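PDB 5O1L: rubber oxygenase from Streptomyces sp., which uses a non-covalently bound heme b to cleave the double bonds of poly(cis-1,4-isoprene) rubber with oxygen, giving oligo-isoprenoids with keto and aldehyde ends. Local coordinates for residues A[254-262]-A[273-281]. Numbering follows the deposited sequence.
Sequences AEAYLHVWQ and EYIPATWDA
Trp279 packs as a knob into a hole formed by Ala254, Glu255, Tyr257 and Leu258. This joins helix 251-267 to the start of helix 279-289 in the all-helical catalytic domain. The tight part is the indole. Leu258 CD2 makes a CH-pi contact 4.0 Å from the centroid of the Trp279 five-membered ring, 7° off the normal. With CG anti to the backbone N (chi1 177°), Leu258 CB and CD2 lie over the same face. Edge to edge, Tyr257 CD2 meets Trp279 CZ2 at 3.9 Å. In the ring plane, Trp279 NE1 donates to Ala254 O at 3.0 Å. It arrives above the carbonyl plane, across from Leu258 N, so this oxygen serves both the indole and the helix. A leucine in place of Trp279 would probably leave Ala254 O without its second donor and open a gap over Leu258. The solvent side is looser. There a water donates to Glu255 OE2 and accepts from Trp279 N, bridging the segments. Farther along the helix, Ile275 CG2 lies against Gln262 CG, and the Gln262 amide holds the loop. Gln262 NE2 bonds weakly to Ala277 O and more firmly to Pro276 O, at 2.9 Å on a carbonyl lone pair.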
loop_
_atom_site.group_PDB
_atom_site.type_symbol
_atom_site.label_atom_id
_atom_site.label_comp_id
_atom_site.label_asym_id
_atom_site.label_seq_id
_atom_site.Cartn_x
_atom_site.Cartn_y
_atom_site.Cartn_z
ATOM N N ALA A 254 18.100 2.371 -2.393
ATOM C CA ALA A 254 17.269 1.243 -2.710
ATOM C C ALA A 254 17.149 0.316 -1.532
ATOM O O ALA A 254 16.067 -0.207 -1.245
ATOM C CB ALA A 254 17.752 0.489 -3.915
ATOM N N GLU A 255 18.260 0.032 -0.890
ATOM C CA GLU A 255 18.241 -0.860 0.282
ATOM C C GLU A 255 17.480 -0.248 1.442
ATOM O O GLU A 255 16.788 -0.959 2.171
ATOM C CB GLU A 255 19.629 -1.214 0.707
ATOM C CG GLU A 255 20.289 -2.112 -0.295
ATOM C CD GLU A 255 19.634 -3.394 -0.567
ATOM O OE1 GLU A 255 19.260 -4.065 0.457
ATOM O OE2 GLU A 255 19.567 -3.782 -1.763
ATOM N N ALA A 256 17.590 1.058 1.626
ATOM C CA ALA A 256 16.883 1.717 2.719
ATOM C C ALA A 256 15.397 1.742 2.467
ATOM O O ALA A 256 14.604 1.525 3.394
ATOM C CB ALA A 256 17.409 3.123 2.864
ATOM N N TYR A 257 14.996 1.981 1.222
ATOM C CA TYR A 257 13.584 1.904 0.849
ATOM C C TYR A 257 13.023 0.507 1.092
ATOM O O TYR A 257 11.927 0.341 1.684
ATOM C CB TYR A 257 13.383 2.346 -0.621
ATOM C CG TYR A 257 11.975 2.327 -1.129
ATOM C CD1 TYR A 257 11.157 3.362 -0.877
ATOM C CD2 TYR A 257 11.465 1.283 -1.841
ATOM C CE1 TYR A 257 9.862 3.358 -1.373
ATOM C CE2 TYR A 257 10.182 1.270 -2.345
ATOM C CZ TYR A 257 9.383 2.313 -2.070
ATOM O OH TYR A 257 8.042 2.280 -2.527
ATOM N N LEU A 258 13.709 -0.544 0.682
ATOM C CA LEU A 258 13.294 -1.888 1.001
ATOM C C LEU A 258 13.129 -2.091 2.501
ATOM O O LEU A 258 12.139 -2.663 2.946
ATOM C CB LEU A 258 14.300 -2.900 0.463
ATOM C CG LEU A 258 14.012 -4.372 0.800
ATOM C CD1 LEU A 258 12.703 -4.860 0.236
ATOM C CD2 LEU A 258 15.155 -5.186 0.207
ATOM N N HIS A 259 14.076 -1.610 3.259
ATOM C CA HIS A 259 14.040 -1.754 4.729
ATOM C C HIS A 259 12.818 -1.121 5.321
ATOM O O HIS A 259 12.166 -1.707 6.196
ATOM C CB HIS A 259 15.325 -1.254 5.344
ATOM C CG HIS A 259 15.495 -1.628 6.776
ATOM N ND1 HIS A 259 15.629 -2.951 7.155
ATOM C CD2 HIS A 259 15.510 -0.911 7.909
ATOM C CE1 HIS A 259 15.722 -2.992 8.498
ATOM N NE2 HIS A 259 15.699 -1.791 8.963
ATOM N N VAL A 260 12.486 0.086 4.886
ATOM C CA VAL A 260 11.216 0.699 5.351
ATOM C C VAL A 260 10.053 -0.217 5.100
ATOM O O VAL A 260 9.185 -0.393 5.989
ATOM C CB VAL A 260 11.015 2.065 4.693
ATOM C CG1 VAL A 260 9.628 2.620 4.961
ATOM C CG2 VAL A 260 12.047 3.072 5.064
ATOM N N TRP A 261 9.930 -0.780 3.926
ATOM C CA TRP A 261 8.844 -1.679 3.567
ATOM C C TRP A 261 8.899 -2.990 4.290
ATOM O O TRP A 261 7.869 -3.567 4.635
ATOM C CB TRP A 261 8.685 -1.788 2.043
ATOM C CG TRP A 261 8.058 -0.587 1.485
ATOM C CD1 TRP A 261 8.608 0.572 1.053
ATOM C CD2 TRP A 261 6.616 -0.399 1.429
ATOM N NE1 TRP A 261 7.593 1.469 0.720
ATOM C CE2 TRP A 261 6.393 0.870 0.893
ATOM C CE3 TRP A 261 5.561 -1.194 1.745
ATOM C CZ2 TRP A 261 5.095 1.372 0.685
ATOM C CZ3 TRP A 261 4.290 -0.749 1.501
ATOM C CH2 TRP A 261 4.077 0.556 1.018
ATOM N N GLN A 262 10.073 -3.504 4.618
ATOM C CA GLN A 262 10.189 -4.735 5.389
ATOM C C GLN A 262 9.689 -4.498 6.828
ATOM O O GLN A 262 8.894 -5.287 7.326
ATOM C CB GLN A 262 11.645 -5.225 5.410
ATOM C CG GLN A 262 12.238 -5.751 4.104
ATOM C CD GLN A 262 13.723 -5.892 4.174
ATOM O OE1 GLN A 262 14.441 -5.108 4.805
ATOM N NE2 GLN A 262 14.182 -6.951 3.496
ATOM N N GLU A 273 8.791 -14.717 8.293
ATOM C CA GLU A 273 9.027 -15.811 7.370
ATOM C C GLU A 273 8.445 -15.591 5.968
ATOM O O GLU A 273 8.781 -16.356 5.073
ATOM C CB GLU A 273 8.357 -17.109 7.917
ATOM C CG GLU A 273 8.983 -17.587 9.181
ATOM C CD GLU A 273 8.271 -18.765 9.839
ATOM O OE1 GLU A 273 7.277 -19.329 9.273
ATOM O OE2 GLU A 273 8.757 -19.118 10.954
ATOM N N TYR A 274 7.653 -14.535 5.793
ATOM C CA TYR A 274 7.054 -14.199 4.497
ATOM C C TYR A 274 7.535 -12.887 3.906
ATOM O O TYR A 274 7.125 -12.499 2.811
ATOM C CB TYR A 274 5.490 -14.217 4.555
ATOM C CG TYR A 274 4.969 -15.532 5.118
ATOM C CD1 TYR A 274 5.355 -16.742 4.642
ATOM C CD2 TYR A 274 4.128 -15.492 6.189
ATOM C CE1 TYR A 274 4.844 -17.908 5.147
ATOM C CE2 TYR A 274 3.621 -16.646 6.748
ATOM C CZ TYR A 274 4.005 -17.838 6.188
ATOM O OH TYR A 274 3.492 -19.045 6.737
ATOM N N ILE A 275 8.336 -12.143 4.623
ATOM C CA ILE A 275 8.834 -10.836 4.116
ATOM C C ILE A 275 10.129 -11.064 3.356
ATOM O O ILE A 275 11.047 -11.668 3.903
ATOM C CB ILE A 275 9.107 -9.867 5.313
ATOM C CG1 ILE A 275 7.871 -9.704 6.216
ATOM C CG2 ILE A 275 9.639 -8.552 4.800
ATOM C CD1 ILE A 275 8.141 -8.944 7.469
ATOM N N PRO A 276 10.231 -10.650 2.103
ATOM C CA PRO A 276 11.476 -10.893 1.369
ATOM C C PRO A 276 12.649 -10.213 1.958
ATOM O O PRO A 276 12.556 -9.062 2.372
ATOM C CB PRO A 276 11.231 -10.381 -0.066
ATOM C CG PRO A 276 9.917 -9.729 -0.005
ATOM C CD PRO A 276 9.241 -9.926 1.319
ATOM N N ALA A 277 13.802 -10.895 2.004
ATOM C CA ALA A 277 14.995 -10.313 2.620
ATOM C C ALA A 277 15.795 -9.351 1.733
ATOM O O ALA A 277 16.489 -8.482 2.242
ATOM C CB ALA A 277 16.005 -11.395 3.105
ATOM N N THR A 278 15.613 -9.497 0.425
ATOM C CA THR A 278 16.363 -8.785 -0.582
ATOM C C THR A 278 15.504 -8.375 -1.749
ATOM O O THR A 278 14.434 -8.929 -1.951
ATOM C CB THR A 278 17.500 -9.708 -1.147
ATOM O OG1 THR A 278 16.910 -10.828 -1.822
ATOM C CG2 THR A 278 18.441 -10.139 -0.074
ATOM N N TRP A 279 15.988 -7.362 -2.527
ATOM C CA TRP A 279 15.330 -7.038 -3.751
ATOM C C TRP A 279 15.243 -8.176 -4.745
ATOM O O TRP A 279 14.247 -8.322 -5.383
ATOM C CB TRP A 279 15.922 -5.850 -4.450
ATOM C CG TRP A 279 15.485 -4.548 -3.891
ATOM C CD1 TRP A 279 16.262 -3.617 -3.280
ATOM C CD2 TRP A 279 14.133 -4.103 -3.790
ATOM N NE1 TRP A 279 15.478 -2.563 -2.924
ATOM C CE2 TRP A 279 14.161 -2.833 -3.190
ATOM C CE3 TRP A 279 12.906 -4.629 -4.164
ATOM C CZ2 TRP A 279 12.997 -2.133 -2.910
ATOM C CZ3 TRP A 279 11.770 -3.917 -3.859
ATOM C CH2 TRP A 279 11.843 -2.685 -3.243
ATOM N N ASP A 280 16.306 -8.955 -4.838
ATOM C CA ASP A 280 16.237 -10.108 -5.740
ATOM C C ASP A 280 15.087 -11.039 -5.387
ATOM O O ASP A 280 14.309 -11.441 -6.276
ATOM C CB ASP A 280 17.559 -10.871 -5.742
ATOM C CG ASP A 280 18.660 -10.165 -6.499
ATOM O OD1 ASP A 280 18.368 -9.281 -7.308
ATOM O OD2 ASP A 280 19.851 -10.593 -6.254
ATOM N N ALA A 281 14.904 -11.325 -4.116
ATOM C CA ALA A 281 13.825 -12.152 -3.682
ATOM C C ALA A 281 12.472 -11.517 -3.969
ATOM O O ALA A 281 11.524 -12.151 -4.430
ATOM C CB ALA A 281 13.970 -12.553 -2.237
HETATM O O HOH W 1 18.549 -6.282 -1.747
#